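Local coordinates for effector protein MavE (Legionella pneumophila subsp. pneumophila, PDB 6PIR), which acts as a virulence effector indispensable for endoplasmic reticulum-mediated remodelling of the Legionella-containing vacuole and for its evasion of lysosomes, at residues 45-50 with 97-102. Residues are numbered along the deposited sequence; the frame is centred on the assembly and turned at random.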
ATOM      1  N   TYR A  45       2.749  -5.818  -9.822  1.00 56.32           N
ATOM      2  CA  TYR A  45       3.599  -5.649  -8.650  1.00 52.74           C
ATOM      3  C   TYR A  45       3.923  -6.940  -7.906  1.00 50.49           C
ATOM      4  O   TYR A  45       4.749  -6.899  -6.981  1.00 50.29           O
ATOM      5  CB  TYR A  45       2.958  -4.659  -7.673  1.00 48.06           C
ATOM      6  CG  TYR A  45       2.904  -3.263  -8.225  1.00 47.00           C
ATOM      7  CD1 TYR A  45       4.048  -2.644  -8.715  1.00 51.11           C
ATOM      8  CD2 TYR A  45       1.730  -2.545  -8.201  1.00 48.47           C
ATOM      9  CE1 TYR A  45       3.994  -1.367  -9.232  1.00 53.13           C
ATOM     10  CE2 TYR A  45       1.665  -1.271  -8.696  1.00 53.03           C
ATOM     11  CZ  TYR A  45       2.800  -0.672  -9.206  1.00 54.00           C
ATOM     12  OH  TYR A  45       2.737   0.613  -9.714  1.00 54.49           O
ATOM     13  N   GLN A  46       3.294  -8.068  -8.256  1.00 45.60           N
ATOM     14  CA  GLN A  46       3.490  -9.338  -7.545  1.00 46.70           C
ATOM     15  C   GLN A  46       3.226  -9.188  -6.043  1.00 45.75           C
ATOM     16  O   GLN A  46       4.012  -9.622  -5.209  1.00 43.88           O
ATOM     17  CB  GLN A  46       4.907  -9.887  -7.769  1.00 52.54           C
ATOM     18  CG  GLN A  46       5.435  -9.928  -9.190  1.00 56.99           C
ATOM     19  CD  GLN A  46       6.910 -10.308  -9.194  1.00 61.80           C
ATOM     20  OE1 GLN A  46       7.702  -9.775  -8.408  1.00 66.27           O
ATOM     21  NE2 GLN A  46       7.279 -11.251 -10.051  1.00 63.80           N
ATOM     22  N   ILE A  47       2.106  -8.556  -5.692  1.00 47.37           N
ATOM     23  CA  ILE A  47       1.826  -8.318  -4.273  1.00 41.95           C
ATOM     24  C   ILE A  47       1.443  -9.617  -3.572  1.00 41.81           C
ATOM     25  O   ILE A  47       1.854  -9.859  -2.427  1.00 41.28           O
ATOM     26  CB  ILE A  47       0.730  -7.246  -4.133  1.00 40.24           C
ATOM     27  CG1 ILE A  47       1.188  -5.943  -4.803  1.00 44.16           C
ATOM     28  CG2 ILE A  47       0.388  -6.998  -2.680  1.00 37.38           C
ATOM     29  CD1 ILE A  47       0.045  -5.008  -5.214  1.00 46.63           C
ATOM     30  N   ASN A  48       0.717 -10.505  -4.275  1.00 44.15           N
ATOM     31  CA  ASN A  48       0.287 -11.788  -3.712  1.00 46.42           C
ATOM     32  C   ASN A  48       1.428 -12.548  -3.043  1.00 47.69           C
ATOM     33  O   ASN A  48       1.271 -13.088  -1.938  1.00 50.05           O
ATOM     34  CB  ASN A  48      -0.324 -12.657  -4.815  1.00 50.28           C
ATOM     35  CG  ASN A  48      -1.813 -12.502  -4.921  1.00 53.42           C
ATOM     36  OD1 ASN A  48      -2.443 -11.943  -4.032  1.00 54.86           O
ATOM     37  ND2 ASN A  48      -2.392 -12.984  -6.024  1.00 54.50           N
ATOM     38  N   SER A  49       2.594 -12.575  -3.669  1.00 47.79           N
ATOM     39  CA  SER A  49       3.666 -13.393  -3.104  1.00 44.10           C
ATOM     40  C   SER A  49       4.221 -12.855  -1.784  1.00 42.58           C
ATOM     41  O   SER A  49       4.945 -13.582  -1.095  1.00 42.61           O
ATOM     42  CB  SER A  49       4.804 -13.505  -4.103  1.00 48.78           C
ATOM     43  OG  SER A  49       5.402 -12.238  -4.299  1.00 50.83           O
ATOM     44  N   ARG A  50       3.921 -11.613  -1.422  1.00 38.43           N
ATOM     45  CA  ARG A  50       4.490 -10.985  -0.232  1.00 37.69           C
ATOM     46  C   ARG A  50       3.561 -11.040   0.984  1.00 34.57           C
ATOM     47  O   ARG A  50       3.911 -10.542   2.057  1.00 31.80           O
ATOM     48  CB  ARG A  50       4.862  -9.544  -0.585  1.00 39.37           C
ATOM     49  CG  ARG A  50       5.951  -9.452  -1.680  1.00 40.99           C
ATOM     50  CD  ARG A  50       5.941  -8.118  -2.448  1.00 39.95           C
ATOM     51  NE  ARG A  50       7.206  -7.854  -3.142  1.00 42.96           N
ATOM     52  CZ  ARG A  50       7.568  -8.407  -4.296  1.00 42.54           C
ATOM     53  NH1 ARG A  50       6.747  -9.265  -4.900  1.00 49.68           N
ATOM     54  NH2 ARG A  50       8.740  -8.101  -4.852  1.00 39.84           N
ATOM     55  N   ILE A  97      10.292  -0.809  -1.507  1.00 36.45           N
ATOM     56  CA  ILE A  97      10.287  -0.906  -0.042  1.00 35.96           C
ATOM     57  C   ILE A  97       8.883  -1.195   0.452  1.00 40.97           C
ATOM     58  O   ILE A  97       8.672  -2.101   1.260  1.00 39.27           O
ATOM     59  CB  ILE A  97      10.868   0.358   0.620  1.00 36.87           C
ATOM     60  CG1 ILE A  97      12.396   0.426   0.411  1.00 38.91           C
ATOM     61  CG2 ILE A  97      10.574   0.353   2.121  1.00 36.16           C
ATOM     62  CD1 ILE A  97      12.987   1.763   0.771  1.00 40.08           C
ATOM     63  N   LEU A  98       7.896  -0.488  -0.095  1.00 37.62           N
ATOM     64  CA  LEU A  98       6.507  -0.790   0.231  1.00 31.59           C
ATOM     65  C   LEU A  98       6.222  -2.271   0.010  1.00 36.39           C
ATOM     66  O   LEU A  98       5.843  -2.984   0.939  1.00 30.56           O
ATOM     67  CB  LEU A  98       5.588   0.098  -0.596  1.00 31.08           C
ATOM     68  CG  LEU A  98       4.075  -0.150  -0.409  1.00 29.56           C
ATOM     69  CD1 LEU A  98       3.668   0.075   1.074  1.00 31.01           C
ATOM     70  CD2 LEU A  98       3.308   0.762  -1.329  1.00 37.97           C
ATOM     71  N   LEU A  99       6.527  -2.779  -1.183  1.00 37.70           N
ATOM     72  CA  LEU A  99       6.176  -4.152  -1.531  1.00 33.43           C
ATOM     73  C   LEU A  99       6.995  -5.169  -0.742  1.00 33.87           C
ATOM     74  O   LEU A  99       6.444  -6.119  -0.169  1.00 35.12           O
ATOM     75  CB  LEU A  99       6.371  -4.322  -3.041  1.00 35.38           C
ATOM     76  CG  LEU A  99       5.421  -3.397  -3.813  1.00 33.86           C
ATOM     77  CD1 LEU A  99       5.741  -3.312  -5.321  1.00 43.33           C
ATOM     78  CD2 LEU A  99       4.007  -3.869  -3.643  1.00 33.95           C
ATOM     79  N   ASP A 100       8.318  -4.993  -0.694  1.00 32.98           N
ATOM     80  CA  ASP A 100       9.193  -6.023  -0.176  1.00 36.67           C
ATOM     81  C   ASP A 100       9.291  -5.947   1.342  1.00 33.36           C
ATOM     82  O   ASP A 100       9.397  -6.984   2.010  1.00 33.20           O
ATOM     83  CB  ASP A 100      10.590  -5.882  -0.799  1.00 37.88           C
ATOM     84  CG  ASP A 100      10.582  -6.035  -2.325  1.00 41.52           C
ATOM     85  OD1 ASP A 100       9.533  -6.379  -2.899  1.00 39.45           O
ATOM     86  OD2 ASP A 100      11.633  -5.798  -2.964  1.00 42.60           O
ATOM     87  N   ASN A 101       9.323  -4.739   1.903  1.00 33.46           N
ATOM     88  CA  ASN A 101       9.437  -4.607   3.346  1.00 33.33           C
ATOM     89  C   ASN A 101       8.069  -4.533   4.038  1.00 31.72           C
ATOM     90  O   ASN A 101       7.870  -5.181   5.071  1.00 33.64           O
ATOM     91  CB  ASN A 101      10.283  -3.379   3.703  1.00 34.51           C
ATOM     92  CG  ASN A 101      11.782  -3.581   3.419  1.00 36.34           C
ATOM     93  OD1 ASN A 101      12.611  -3.802   4.339  1.00 37.46           O
ATOM     94  ND2 ASN A 101      12.140  -3.489   2.158  1.00 37.05           N
ATOM     95  N   TYR A 102       7.120  -3.744   3.516  1.00 33.46           N
ATOM     96  CA  TYR A 102       5.945  -3.419   4.308  1.00 33.40           C
ATOM     97  C   TYR A 102       4.763  -4.334   4.070  1.00 31.39           C
ATOM     98  O   TYR A 102       3.988  -4.538   4.998  1.00 29.07           O
ATOM     99  CB  TYR A 102       5.519  -1.971   4.061  1.00 31.94           C
ATOM    100  CG  TYR A 102       6.368  -1.058   4.907  1.00 33.23           C
ATOM    101  CD1 TYR A 102       7.620  -0.668   4.462  1.00 33.06           C
ATOM    102  CD2 TYR A 102       5.965  -0.673   6.187  1.00 32.37           C
ATOM    103  CE1 TYR A 102       8.441   0.123   5.250  1.00 33.13           C
ATOM    104  CE2 TYR A 102       6.783   0.138   6.994  1.00 32.82           C
ATOM    105  CZ  TYR A 102       8.017   0.531   6.511  1.00 36.01           C
ATOM    106  OH  TYR A 102       8.853   1.332   7.285  1.00 36.32           O
TER
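Arg50 reaches from the loop before helix 59-77 to Asp100 on helix 85-106 and grips it side-on, two nitrogens closing on one oxygen. NE lies 2.8 Å and NH2 2.7 Å from Asp100 OD1, which sits in the guanidinium plane; NE meets this oxygen nearly along its C-O axis, NH2 on the syn side but 28° out of the carboxylate plane. Both bonds are bent, near 144°, as sharing a single acceptor requires. Aspartate's short carboxylate suffices here, and arginine suits its place because its third nitrogen serves the loop itself: NH1 donates to Gln46 O at 2.8 Å, from above the carbonyl plane, while Ser49 OG binds that oxygen from the opposite face. The chain, extended from CG to NE, brings CD to 3.1 Å from Leu99 O.

The apolar contacts involve the buried Leu99 and Ile47. Leucine's branched end, with CG anti to the carbonyl carbon (chi1 -63°), meets two partners: Leu99 CD2 touches Ile47 CG1 at 3.7 Å, and Leu99 CD1 lies 3.9 Å from Tyr45 CD1, oblique to the ring. Ile47 also touches Ile69, and Tyr45, assigned as the last NPxY residue, touches Ile73, both on helix 59-77.

A surface salt bridge, with Asp100 exposed, thus joins a buried leucine in fixing the motif's end and the following residues to this helical part, which lacks the C-terminal transmembrane helix.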